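Local coordinates for iota-carrageenase (Alteromonas sp., PDB 1H80), which hydrolyses the internal beta-1,4 linkages of iota-carrageenan, a sulfated galactan of red algal cell walls, with inversion of anomeric configuration, at residues N62-L68 / D83-T89; G119-K125 / N147-N153; K130-K136 / T155-L161. One frame throughout, in Å; residues are numbered along the deposited sequence.

Contact 1: residues N62-L68 / D83-T89; sequences NGTYHFL and DVIIKPT
Tyr65 and Ile86 face each other across two parallel strands, and the backbone carries most of the union. Tyr65 bonds through both its backbone N and its backbone O: the N donates to Ile85 O at 2.9 Å, and the O accepts from Lys87 N at 2.8 Å. Phe67 repeats the pattern with Lys87 O and Thr89 N. At the other end the amide of Asn62 takes over the part of a backbone carbonyl, its OD1 accepting from Asp83 N at 2.8 Å along a bent path (142° at the hydrogen).

Apolar contacts gather on the buried side. Val84 CG1 meets the edge of the Tyr65 ring, 4.0 Å from Tyr65 CD2, while the Phe67 ring lies obliquely beside Ile86, with Phe67 CD2 3.7 Å from Ile86 CG2. Tyr65 OH bonds to the carbonyl of Pro61.

On the opposite, more exposed side, His66 and Lys87 run side by side. With its CG anti to the carbonyl carbon (chi1 -71°), His66 turns one face of the imidazole against Lys87 CB, 4.3 Å from the ring centroid, in a CH-pi contact. A matching chi1 in Lys87 carries its extended chain on beside the ring, CD 3.9 Å from His66 NE2. Backbone bonds thus hold the register, while the side chains serve two different faces: aromatic and aliphatic packing turned into the solenoid, a CH-pi contact and side-by-side packing of polar-ended chains turned out.

Contact 2: residues G119-K125 / N147-N153; sequences GFLVDFK and NFTIDDN. With CA (calcium ion), chain C.
Phe120 and Phe148, side by side, form the apolar centre. Each CG sits between its backbone N and carbonyl carbon (chi1 58° and 55°), a crowded position that sends both rings the same way. The planes are 29° apart but slid, so the rings barely overlap; instead Phe148 CB lies over the middle of the Phe120 ring, 3.5 Å from its centroid, as a CH-pi contact. An alanine in place of Phe120 is likely to leave Phe148 CB without its aromatic cover and open a gap beside the Phe148 ring. Val122 CG2 touches Phe148 CD1 at 4.0 Å. Parallel backbone bonds such as Val122 N to Thr149 O join the strands.

Outward, Lys125 NZ joins two carboxylates: it meets Asp151 OD2 at 2.7 Å on the anti lone pair and Asp123 OD1 at 2.8 Å. Asp123 OD1 also accepts from Lys125 N in an Asx turn, the two donors approaching opposite faces of its plane. At the start of 119-125, Gly119 O binds calcium at 2.3 Å, alongside Ser82, Asn118 and four waters.

In the parallel beta-helix these are neighbouring coils: strand 120-123 lies between strands 85-88 and 143-151, and strand 177-185 continues the stack.

Contact 3: residues K130-K136 / T155-L161; sequences KNLAVFK and TIFASIL. With NA (sodium ion), chain H.
Phe157 turns the edge of its ring to Asn131, with Phe157 CE2 3.9 Å from Asn131 CB, while CG2 of its own neighbour Ile156 covers one face near the rim. Lys130 and Asn131 run alongside the Ile156 side chain, in the same direction. Lys130 NZ comes to 3.7 Å from Ile156 CG1 because its chain bends at the last torsion (chi4 59°), and that bend also delivers a hydrogen bond to Asn131 OD1.

Thr155 is turned differently. Its OG1 lies between backbone N and carbonyl carbon (chi1 60°) and binds the sodium ion at 2.4 Å, while also bonding to Asp152 OD1 outside the segment. Leu132 O, Ile156 O, Phe157 O and one water complete the five ligands, so the ion bridges Leu132 O and Ile156 O, two acceptors only 3.1 Å apart. The same water donates to Ser159 OG, which is further held by Gln184.

These are successive coils of a right-handed parallel beta-helix, the fold of the pectate lyase-like clan, and at Val134 the chain turns a corner between two of its faces. Ser159 O spans that corner, accepting from Val134 N at 2.7 Å and Phe135 N at 3.0 Å. Past it, Phe135 and Ile160 pair on one side of the parallel strands, Phe135 CB to Ile160 CG2 at 4.3 Å, and Leu161 swings CD1 back to within 3.9 Å of Ala133 CB.

All three contacts join successive coils of the beta-helix, but at different depths. Contact 1 is the most peripheral and only partly buried; contacts 2 and 3 are mostly buried and lie nearer the centre of the chain. Contacts 1 and 2 share a sheet face: strand 85-88 pairs with 120-123, with Ile86 probably hydrogen-bonded to both Leu121 and Asp123. Contact 3 takes the corner, and its Val134 packs against Phe124 and Ile150 of contact 2, while Leu132 meets Pro88 of contact 1. Contacts 1 and 2 both have a regular parallel ladder, to which contact 1 adds a polar-ended face and contact 2 a salt-bridge network; in contact 3 a sodium ion adds its ligands to a few backbone bonds just before the corner.

Contact 1: residues N62-L68 / D83-T89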
loop_
_atom_site.group_PDB
_atom_site.type_symbol
_atom_site.label_atom_id
_atom_site.label_comp_id
_atom_site.label_asym_id
_atom_site.label_seq_id
_atom_site.Cartn_x
_atom_site.Cartn_y
_atom_site.Cartn_z
ATOM N N ASN A 62 -11.325 -23.967 9.311
ATOM C CA ASN A 62 -10.026 -24.441 8.870
ATOM C C ASN A 62 -10.099 -25.283 7.608
ATOM O O ASN A 62 -10.947 -26.164 7.471
ATOM C CB ASN A 62 -9.340 -25.217 9.990
ATOM C CG ASN A 62 -8.871 -24.310 11.101
ATOM O OD1 ASN A 62 -8.448 -23.184 10.844
ATOM N ND2 ASN A 62 -8.928 -24.791 12.336
ATOM N N GLY A 63 -9.193 -24.982 6.687
ATOM C CA GLY A 63 -9.131 -25.682 5.422
ATOM C C GLY A 63 -8.504 -24.765 4.397
ATOM O O GLY A 63 -8.106 -23.641 4.720
ATOM N N THR A 64 -8.404 -25.243 3.164
ATOM C CA THR A 64 -7.827 -24.457 2.088
ATOM C C THR A 64 -8.932 -24.137 1.101
ATOM O O THR A 64 -9.611 -25.031 0.594
ATOM C CB THR A 64 -6.700 -25.228 1.382
ATOM O OG1 THR A 64 -5.633 -25.457 2.313
ATOM C CG2 THR A 64 -6.172 -24.432 0.197
ATOM N N TYR A 65 -9.109 -22.853 0.828
ATOM C CA TYR A 65 -10.157 -22.406 -0.072
ATOM C C TYR A 65 -9.624 -21.614 -1.238
ATOM O O TYR A 65 -8.610 -20.925 -1.130
ATOM C CB TYR A 65 -11.147 -21.532 0.690
ATOM C CG TYR A 65 -11.709 -22.217 1.897
ATOM C CD1 TYR A 65 -12.817 -23.055 1.787
ATOM C CD2 TYR A 65 -11.105 -22.073 3.143
ATOM C CE1 TYR A 65 -13.308 -23.734 2.890
ATOM C CE2 TYR A 65 -11.588 -22.749 4.252
ATOM C CZ TYR A 65 -12.689 -23.578 4.118
ATOM O OH TYR A 65 -13.166 -24.261 5.205
ATOM N N HIS A 66 -10.331 -21.718 -2.354
ATOM C CA HIS A 66 -9.976 -20.988 -3.554
ATOM C C HIS A 66 -11.102 -20.007 -3.849
ATOM O O HIS A 66 -12.247 -20.406 -4.078
ATOM C CB HIS A 66 -9.777 -21.951 -4.725
ATOM C CG HIS A 66 -8.538 -22.781 -4.610
ATOM N ND1 HIS A 66 -8.433 -23.851 -3.747
ATOM C CD2 HIS A 66 -7.332 -22.665 -5.213
ATOM C CE1 HIS A 66 -7.215 -24.357 -3.824
ATOM N NE2 HIS A 66 -6.527 -23.656 -4.706
ATOM N N PHE A 67 -10.773 -18.718 -3.810
ATOM C CA PHE A 67 -11.749 -17.668 -4.070
ATOM C C PHE A 67 -11.210 -16.690 -5.099
ATOM O O PHE A 67 -9.999 -16.554 -5.265
ATOM C CB PHE A 67 -12.031 -16.830 -2.813
ATOM C CG PHE A 67 -12.511 -17.612 -1.629
ATOM C CD1 PHE A 67 -13.602 -18.468 -1.726
ATOM C CD2 PHE A 67 -11.904 -17.437 -0.386
ATOM C CE1 PHE A 67 -14.083 -19.134 -0.602
ATOM C CE2 PHE A 67 -12.379 -18.098 0.743
ATOM C CZ PHE A 67 -13.470 -18.946 0.635
ATOM N N LEU A 68 -12.125 -15.997 -5.767
ATOM C CA LEU A 68 -11.759 -14.962 -6.721
ATOM C C LEU A 68 -12.989 -14.153 -7.101
ATOM O O LEU A 68 -14.067 -14.708 -7.326
ATOM C CB LEU A 68 -11.120 -15.550 -7.984
ATOM C CG LEU A 68 -10.254 -14.524 -8.727
ATOM C CD1 LEU A 68 -8.990 -14.247 -7.917
ATOM C CD2 LEU A 68 -9.880 -15.047 -10.108
ATOM N N ASP A 83 -6.120 -21.626 11.018
ATOM C CA ASP A 83 -5.316 -22.487 10.155
ATOM C C ASP A 83 -5.800 -22.440 8.716
ATOM O O ASP A 83 -5.372 -23.231 7.875
ATOM C CB ASP A 83 -5.335 -23.928 10.667
ATOM C CG ASP A 83 -4.661 -24.072 12.016
ATOM O OD1 ASP A 83 -3.536 -23.550 12.172
ATOM O OD2 ASP A 83 -5.250 -24.708 12.918
ATOM N N VAL A 84 -6.690 -21.500 8.430
ATOM C CA VAL A 84 -7.224 -21.358 7.087
ATOM C C VAL A 84 -6.179 -20.845 6.112
ATOM O O VAL A 84 -5.335 -20.020 6.456
ATOM C CB VAL A 84 -8.425 -20.388 7.064
ATOM C CG1 VAL A 84 -8.779 -20.011 5.618
ATOM C CG2 VAL A 84 -9.619 -21.045 7.732
ATOM N N ILE A 85 -6.234 -21.367 4.894
ATOM C CA ILE A 85 -5.342 -20.934 3.835
ATOM C C ILE A 85 -6.266 -20.559 2.691
ATOM O O ILE A 85 -7.110 -21.357 2.274
ATOM C CB ILE A 85 -4.396 -22.053 3.367
ATOM C CG1 ILE A 85 -3.459 -22.454 4.508
ATOM C CG2 ILE A 85 -3.593 -21.570 2.165
ATOM C CD1 ILE A 85 -2.574 -23.644 4.190
ATOM N N ILE A 86 -6.141 -19.326 2.220
ATOM C CA ILE A 86 -6.957 -18.853 1.118
ATOM C C ILE A 86 -6.054 -18.607 -0.078
ATOM O O ILE A 86 -5.043 -17.910 0.024
ATOM C CB ILE A 86 -7.700 -17.550 1.487
ATOM C CG1 ILE A 86 -8.812 -17.863 2.490
ATOM C CG2 ILE A 86 -8.280 -16.904 0.239
ATOM C CD1 ILE A 86 -9.511 -16.632 3.046
ATOM N N LYS A 87 -6.421 -19.197 -1.206
ATOM C CA LYS A 87 -5.652 -19.050 -2.436
ATOM C C LYS A 87 -6.553 -18.512 -3.533
ATOM O O LYS A 87 -7.761 -18.725 -3.517
ATOM C CB LYS A 87 -5.083 -20.404 -2.872
ATOM C CG LYS A 87 -4.130 -21.038 -1.879
ATOM C CD LYS A 87 -3.617 -22.365 -2.411
ATOM C CE LYS A 87 -2.548 -22.947 -1.512
ATOM N NZ LYS A 87 -1.954 -24.170 -2.117
ATOM N N PRO A 88 -5.975 -17.798 -4.508
ATOM C CA PRO A 88 -6.790 -17.255 -5.596
ATOM C C PRO A 88 -7.145 -18.322 -6.626
ATOM O O PRO A 88 -6.282 -19.082 -7.070
ATOM C CB PRO A 88 -5.900 -16.165 -6.179
ATOM C CG PRO A 88 -4.527 -16.731 -5.990
ATOM C CD PRO A 88 -4.588 -17.303 -4.585
ATOM N N THR A 89 -8.419 -18.381 -6.991
ATOM C CA THR A 89 -8.868 -19.343 -7.985
ATOM C C THR A 89 -8.277 -18.910 -9.313
ATOM O O THR A 89 -8.243 -17.720 -9.622
ATOM C CB THR A 89 -10.393 -19.345 -8.108
ATOM O OG1 THR A 89 -10.971 -19.610 -6.826
ATOM C CG2 THR A 89 -10.845 -20.415 -9.093
#

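Contact 2: residues G119-K125 / N147-N153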
loop_
_atom_site.group_PDB
_atom_site.type_symbol
_atom_site.label_atom_id
_atom_site.label_comp_id
_atom_site.label_asym_id
_atom_site.label_seq_id
_atom_site.Cartn_x
_atom_site.Cartn_y
_atom_site.Cartn_z
ATOM N N GLY A 119 -4.343 -15.253 13.342
ATOM C CA GLY A 119 -4.533 -14.954 11.935
ATOM C C GLY A 119 -4.394 -16.120 10.989
ATOM O O GLY A 119 -3.927 -17.189 11.367
ATOM N N PHE A 120 -4.803 -15.902 9.745
ATOM C CA PHE A 120 -4.737 -16.950 8.744
ATOM C C PHE A 120 -3.793 -16.563 7.630
ATOM O O PHE A 120 -3.133 -15.528 7.684
ATOM C CB PHE A 120 -6.123 -17.235 8.166
ATOM C CG PHE A 120 -6.780 -16.041 7.542
ATOM C CD1 PHE A 120 -7.418 -15.088 8.329
ATOM C CD2 PHE A 120 -6.761 -15.864 6.161
ATOM C CE1 PHE A 120 -8.028 -13.977 7.753
ATOM C CE2 PHE A 120 -7.367 -14.760 5.578
ATOM C CZ PHE A 120 -8.003 -13.813 6.373
ATOM N N LEU A 121 -3.752 -17.397 6.603
ATOM C CA LEU A 121 -2.857 -17.160 5.492
ATOM C C LEU A 121 -3.544 -16.994 4.146
ATOM O O LEU A 121 -4.457 -17.746 3.803
ATOM C CB LEU A 121 -1.868 -18.322 5.389
ATOM C CG LEU A 121 -0.862 -18.271 4.242
ATOM C CD1 LEU A 121 0.163 -17.193 4.525
ATOM C CD2 LEU A 121 -0.181 -19.621 4.095
ATOM N N VAL A 122 -3.116 -15.977 3.408
ATOM C CA VAL A 122 -3.587 -15.752 2.046
ATOM C C VAL A 122 -2.316 -16.127 1.297
ATOM O O VAL A 122 -1.279 -15.490 1.475
ATOM C CB VAL A 122 -3.938 -14.285 1.770
ATOM C CG1 VAL A 122 -4.140 -14.078 0.275
ATOM C CG2 VAL A 122 -5.204 -13.912 2.519
ATOM N N ASP A 123 -2.391 -17.168 0.475
ATOM C CA ASP A 123 -1.211 -17.662 -0.227
ATOM C C ASP A 123 -1.237 -17.470 -1.744
ATOM O O ASP A 123 -2.105 -18.006 -2.434
ATOM C CB ASP A 123 -1.047 -19.146 0.116
ATOM C CG ASP A 123 0.274 -19.722 -0.341
ATOM O OD1 ASP A 123 1.169 -18.951 -0.740
ATOM O OD2 ASP A 123 0.417 -20.963 -0.280
ATOM N N PHE A 124 -0.273 -16.702 -2.251
ATOM C CA PHE A 124 -0.156 -16.447 -3.687
ATOM C C PHE A 124 1.035 -17.207 -4.266
ATOM O O PHE A 124 1.278 -17.149 -5.471
ATOM C CB PHE A 124 0.084 -14.959 -3.981
ATOM C CG PHE A 124 -1.097 -14.067 -3.726
ATOM C CD1 PHE A 124 -2.359 -14.590 -3.469
ATOM C CD2 PHE A 124 -0.944 -12.683 -3.780
ATOM C CE1 PHE A 124 -3.450 -13.748 -3.277
ATOM C CE2 PHE A 124 -2.029 -11.833 -3.588
ATOM C CZ PHE A 124 -3.284 -12.367 -3.336
ATOM N N LYS A 125 1.771 -17.911 -3.413
ATOM C CA LYS A 125 2.967 -18.632 -3.851
ATOM C C LYS A 125 2.810 -19.622 -5.001
ATOM O O LYS A 125 3.721 -19.762 -5.818
ATOM C CB LYS A 125 3.624 -19.340 -2.660
ATOM C CG LYS A 125 4.109 -18.385 -1.574
ATOM C CD LYS A 125 5.063 -19.062 -0.592
ATOM C CE LYS A 125 4.432 -20.263 0.098
ATOM N NZ LYS A 125 3.229 -19.897 0.895
ATOM N N ASN A 147 -6.087 -8.995 10.748
ATOM C CA ASN A 147 -5.434 -10.248 11.083
ATOM C C ASN A 147 -5.173 -11.417 10.135
ATOM O O ASN A 147 -5.800 -12.478 10.250
ATOM C CB ASN A 147 -6.176 -10.778 12.295
ATOM C CG ASN A 147 -5.330 -11.663 13.166
ATOM O OD1 ASN A 147 -4.102 -11.596 13.144
ATOM N ND2 ASN A 147 -5.993 -12.480 13.984
ATOM N N PHE A 148 -4.211 -11.243 9.241
ATOM C CA PHE A 148 -3.822 -12.316 8.351
ATOM C C PHE A 148 -2.478 -12.001 7.741
ATOM O O PHE A 148 -1.980 -10.873 7.824
ATOM C CB PHE A 148 -4.894 -12.574 7.286
ATOM C CG PHE A 148 -5.276 -11.367 6.485
ATOM C CD1 PHE A 148 -4.602 -11.058 5.308
ATOM C CD2 PHE A 148 -6.342 -10.563 6.879
ATOM C CE1 PHE A 148 -4.989 -9.968 4.531
ATOM C CE2 PHE A 148 -6.737 -9.467 6.109
ATOM C CZ PHE A 148 -6.059 -9.171 4.932
ATOM N N THR A 149 -1.871 -13.036 7.186
ATOM C CA THR A 149 -0.573 -12.919 6.554
ATOM C C THR A 149 -0.781 -13.186 5.077
ATOM O O THR A 149 -1.597 -14.026 4.698
ATOM C CB THR A 149 0.413 -13.959 7.122
ATOM O OG1 THR A 149 0.638 -13.693 8.513
ATOM C CG2 THR A 149 1.739 -13.911 6.375
ATOM N N ILE A 150 -0.059 -12.447 4.250
ATOM C CA ILE A 150 -0.154 -12.612 2.815
ATOM C C ILE A 150 1.196 -13.083 2.310
ATOM O O ILE A 150 2.180 -12.350 2.393
ATOM C CB ILE A 150 -0.489 -11.281 2.121
ATOM C CG1 ILE A 150 -1.789 -10.709 2.692
ATOM C CG2 ILE A 150 -0.599 -11.494 0.614
ATOM C CD1 ILE A 150 -2.048 -9.273 2.292
ATOM N N ASP A 151 1.252 -14.319 1.824
ATOM C CA ASP A 151 2.482 -14.857 1.261
ATOM C C ASP A 151 2.424 -14.502 -0.215
ATOM O O ASP A 151 1.828 -15.216 -1.025
ATOM C CB ASP A 151 2.548 -16.374 1.438
ATOM C CG ASP A 151 3.297 -16.787 2.689
ATOM O OD1 ASP A 151 3.545 -15.926 3.560
ATOM O OD2 ASP A 151 3.634 -17.981 2.801
ATOM N N ASP A 152 3.034 -13.374 -0.552
ATOM C CA ASP A 152 3.044 -12.877 -1.919
ATOM C C ASP A 152 4.129 -13.578 -2.724
ATOM O O ASP A 152 4.935 -14.340 -2.183
ATOM C CB ASP A 152 3.310 -11.370 -1.902
ATOM C CG ASP A 152 2.758 -10.654 -3.118
ATOM O OD1 ASP A 152 2.457 -11.309 -4.138
ATOM O OD2 ASP A 152 2.637 -9.413 -3.047
ATOM N N ASN A 153 4.128 -13.321 -4.025
ATOM C CA ASN A 153 5.123 -13.880 -4.927
ATOM C C ASN A 153 5.425 -12.774 -5.923
ATOM O O ASN A 153 5.377 -12.967 -7.138
ATOM C CB ASN A 153 4.574 -15.117 -5.636
ATOM C CG ASN A 153 5.616 -15.795 -6.496
ATOM O OD1 ASN A 153 6.771 -15.936 -6.092
ATOM N ND2 ASN A 153 5.215 -16.228 -7.684
HETATM CA CA CA C . -2.709 -18.974 12.175
HETATM O O HOH W 1 -1.378 -15.052 9.886
HETATM O O HOH W 2 2.558 -16.731 -7.731
HETATM O O HOH W 3 -2.412 -21.162 12.932
HETATM O O HOH W 4 -1.969 -19.379 9.890
HETATM O O HOH W 5 -0.212 -19.502 12.449
HETATM O O HOH W 6 -1.035 -17.139 11.645
#

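Contact 3: residues K130-K136 / T155-L161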
loop_
_atom_site.group_PDB
_atom_site.type_symbol
_atom_site.label_atom_id
_atom_site.label_comp_id
_atom_site.label_asym_id
_atom_site.label_seq_id
_atom_site.Cartn_x
_atom_site.Cartn_y
_atom_site.Cartn_z
ATOM N N LYS A 130 -0.347 -13.186 -11.987
ATOM C CA LYS A 130 0.523 -12.155 -11.434
ATOM C C LYS A 130 -0.232 -10.865 -11.114
ATOM O O LYS A 130 0.286 -9.995 -10.422
ATOM C CB LYS A 130 1.670 -11.844 -12.399
ATOM C CG LYS A 130 1.248 -11.080 -13.636
ATOM C CD LYS A 130 2.457 -10.637 -14.447
ATOM C CE LYS A 130 2.035 -9.765 -15.617
ATOM N NZ LYS A 130 1.307 -8.551 -15.153
ATOM N N ASN A 131 -1.454 -10.742 -11.622
ATOM C CA ASN A 131 -2.264 -9.549 -11.388
ATOM C C ASN A 131 -3.266 -9.825 -10.279
ATOM O O ASN A 131 -4.452 -10.026 -10.540
ATOM C CB ASN A 131 -2.993 -9.170 -12.670
ATOM C CG ASN A 131 -2.044 -8.993 -13.831
ATOM O OD1 ASN A 131 -1.083 -8.233 -13.739
ATOM N ND2 ASN A 131 -2.302 -9.696 -14.929
ATOM N N LEU A 132 -2.781 -9.816 -9.042
ATOM C CA LEU A 132 -3.620 -10.115 -7.890
ATOM C C LEU A 132 -3.570 -9.127 -6.735
ATOM O O LEU A 132 -2.504 -8.675 -6.334
ATOM C CB LEU A 132 -3.239 -11.483 -7.327
ATOM C CG LEU A 132 -3.491 -12.745 -8.148
ATOM C CD1 LEU A 132 -2.753 -13.916 -7.516
ATOM C CD2 LEU A 132 -4.986 -13.013 -8.210
ATOM N N ALA A 133 -4.745 -8.814 -6.203
ATOM C CA ALA A 133 -4.872 -7.953 -5.035
ATOM C C ALA A 133 -5.769 -8.768 -4.110
ATOM O O ALA A 133 -6.574 -9.574 -4.578
ATOM C CB ALA A 133 -5.540 -6.638 -5.398
ATOM N N VAL A 134 -5.620 -8.591 -2.802
ATOM C CA VAL A 134 -6.452 -9.335 -1.867
ATOM C C VAL A 134 -7.807 -8.646 -1.726
ATOM O O VAL A 134 -8.855 -9.282 -1.842
ATOM C CB VAL A 134 -5.772 -9.442 -0.490
ATOM C CG1 VAL A 134 -6.652 -10.219 0.470
ATOM C CG2 VAL A 134 -4.423 -10.132 -0.639
ATOM N N PHE A 135 -7.777 -7.340 -1.480
ATOM C CA PHE A 135 -8.998 -6.548 -1.343
ATOM C C PHE A 135 -8.954 -5.306 -2.213
ATOM O O PHE A 135 -7.925 -4.641 -2.305
ATOM C CB PHE A 135 -9.199 -6.033 0.091
ATOM C CG PHE A 135 -9.705 -7.053 1.059
ATOM C CD1 PHE A 135 -8.821 -7.838 1.788
ATOM C CD2 PHE A 135 -11.073 -7.212 1.263
ATOM C CE1 PHE A 135 -9.292 -8.768 2.712
ATOM C CE2 PHE A 135 -11.556 -8.140 2.182
ATOM C CZ PHE A 135 -10.662 -8.918 2.907
ATOM N N LYS A 136 -10.072 -5.002 -2.856
ATOM C CA LYS A 136 -10.188 -3.766 -3.610
ATOM C C LYS A 136 -11.402 -3.127 -2.954
ATOM O O LYS A 136 -12.499 -3.688 -2.980
ATOM C CB LYS A 136 -10.459 -3.991 -5.095
ATOM C CG LYS A 136 -10.573 -2.664 -5.838
ATOM C CD LYS A 136 -10.673 -2.830 -7.341
ATOM C CE LYS A 136 -10.768 -1.469 -8.014
ATOM N NZ LYS A 136 -10.824 -1.569 -9.499
ATOM N N THR A 155 3.713 -10.248 -6.859
ATOM C CA THR A 155 2.632 -10.006 -7.801
ATOM C C THR A 155 2.461 -8.510 -8.024
ATOM O O THR A 155 2.934 -7.689 -7.234
ATOM C CB THR A 155 1.288 -10.543 -7.275
ATOM O OG1 THR A 155 0.967 -9.889 -6.041
ATOM C CG2 THR A 155 1.356 -12.040 -7.059
ATOM N N ILE A 156 1.787 -8.164 -9.114
ATOM C CA ILE A 156 1.503 -6.774 -9.423
ATOM C C ILE A 156 0.377 -6.374 -8.471
ATOM O O ILE A 156 -0.366 -7.240 -7.998
ATOM C CB ILE A 156 1.010 -6.620 -10.880
ATOM C CG1 ILE A 156 2.068 -7.155 -11.849
ATOM C CG2 ILE A 156 0.680 -5.167 -11.172
ATOM C CD1 ILE A 156 3.420 -6.465 -11.746
ATOM N N PHE A 157 0.271 -5.078 -8.185
ATOM C CA PHE A 157 -0.760 -4.521 -7.305
ATOM C C PHE A 157 -0.507 -4.680 -5.818
ATOM O O PHE A 157 -0.047 -5.726 -5.358
ATOM C CB PHE A 157 -2.133 -5.133 -7.610
ATOM C CG PHE A 157 -2.635 -4.828 -8.986
ATOM C CD1 PHE A 157 -3.034 -3.542 -9.322
ATOM C CD2 PHE A 157 -2.672 -5.819 -9.955
ATOM C CE1 PHE A 157 -3.464 -3.244 -10.613
ATOM C CE2 PHE A 157 -3.099 -5.534 -11.248
ATOM C CZ PHE A 157 -3.495 -4.243 -11.578
ATOM N N ALA A 158 -0.812 -3.625 -5.071
ATOM C CA ALA A 158 -0.684 -3.672 -3.625
ATOM C C ALA A 158 -1.788 -4.633 -3.207
ATOM O O ALA A 158 -2.781 -4.792 -3.916
ATOM C CB ALA A 158 -0.927 -2.296 -3.027
ATOM N N SER A 159 -1.629 -5.262 -2.051
ATOM C CA SER A 159 -2.615 -6.225 -1.588
ATOM C C SER A 159 -3.970 -5.641 -1.231
ATOM O O SER A 159 -4.994 -6.277 -1.455
ATOM C CB SER A 159 -2.059 -6.991 -0.396
ATOM O OG SER A 159 -0.940 -7.757 -0.799
ATOM N N ILE A 160 -3.973 -4.443 -0.661
ATOM C CA ILE A 160 -5.220 -3.794 -0.290
ATOM C C ILE A 160 -5.288 -2.458 -1.007
ATOM O O ILE A 160 -4.485 -1.556 -0.761
ATOM C CB ILE A 160 -5.316 -3.595 1.237
ATOM C CG1 ILE A 160 -5.221 -4.961 1.933
ATOM C CG2 ILE A 160 -6.634 -2.917 1.599
ATOM C CD1 ILE A 160 -5.298 -4.907 3.435
ATOM N N LEU A 161 -6.249 -2.347 -1.911
ATOM C CA LEU A 161 -6.432 -1.138 -2.690
ATOM C C LEU A 161 -7.581 -0.341 -2.096
ATOM O O LEU A 161 -8.738 -0.735 -2.213
ATOM C CB LEU A 161 -6.741 -1.504 -4.144
ATOM C CG LEU A 161 -5.720 -2.434 -4.807
ATOM C CD1 LEU A 161 -6.232 -2.890 -6.162
ATOM C CD2 LEU A 161 -4.389 -1.709 -4.948
HETATM NA NA NA H . -0.451 -7.959 -5.753
HETATM O O HOH W 7 -0.158 -8.546 -3.414
#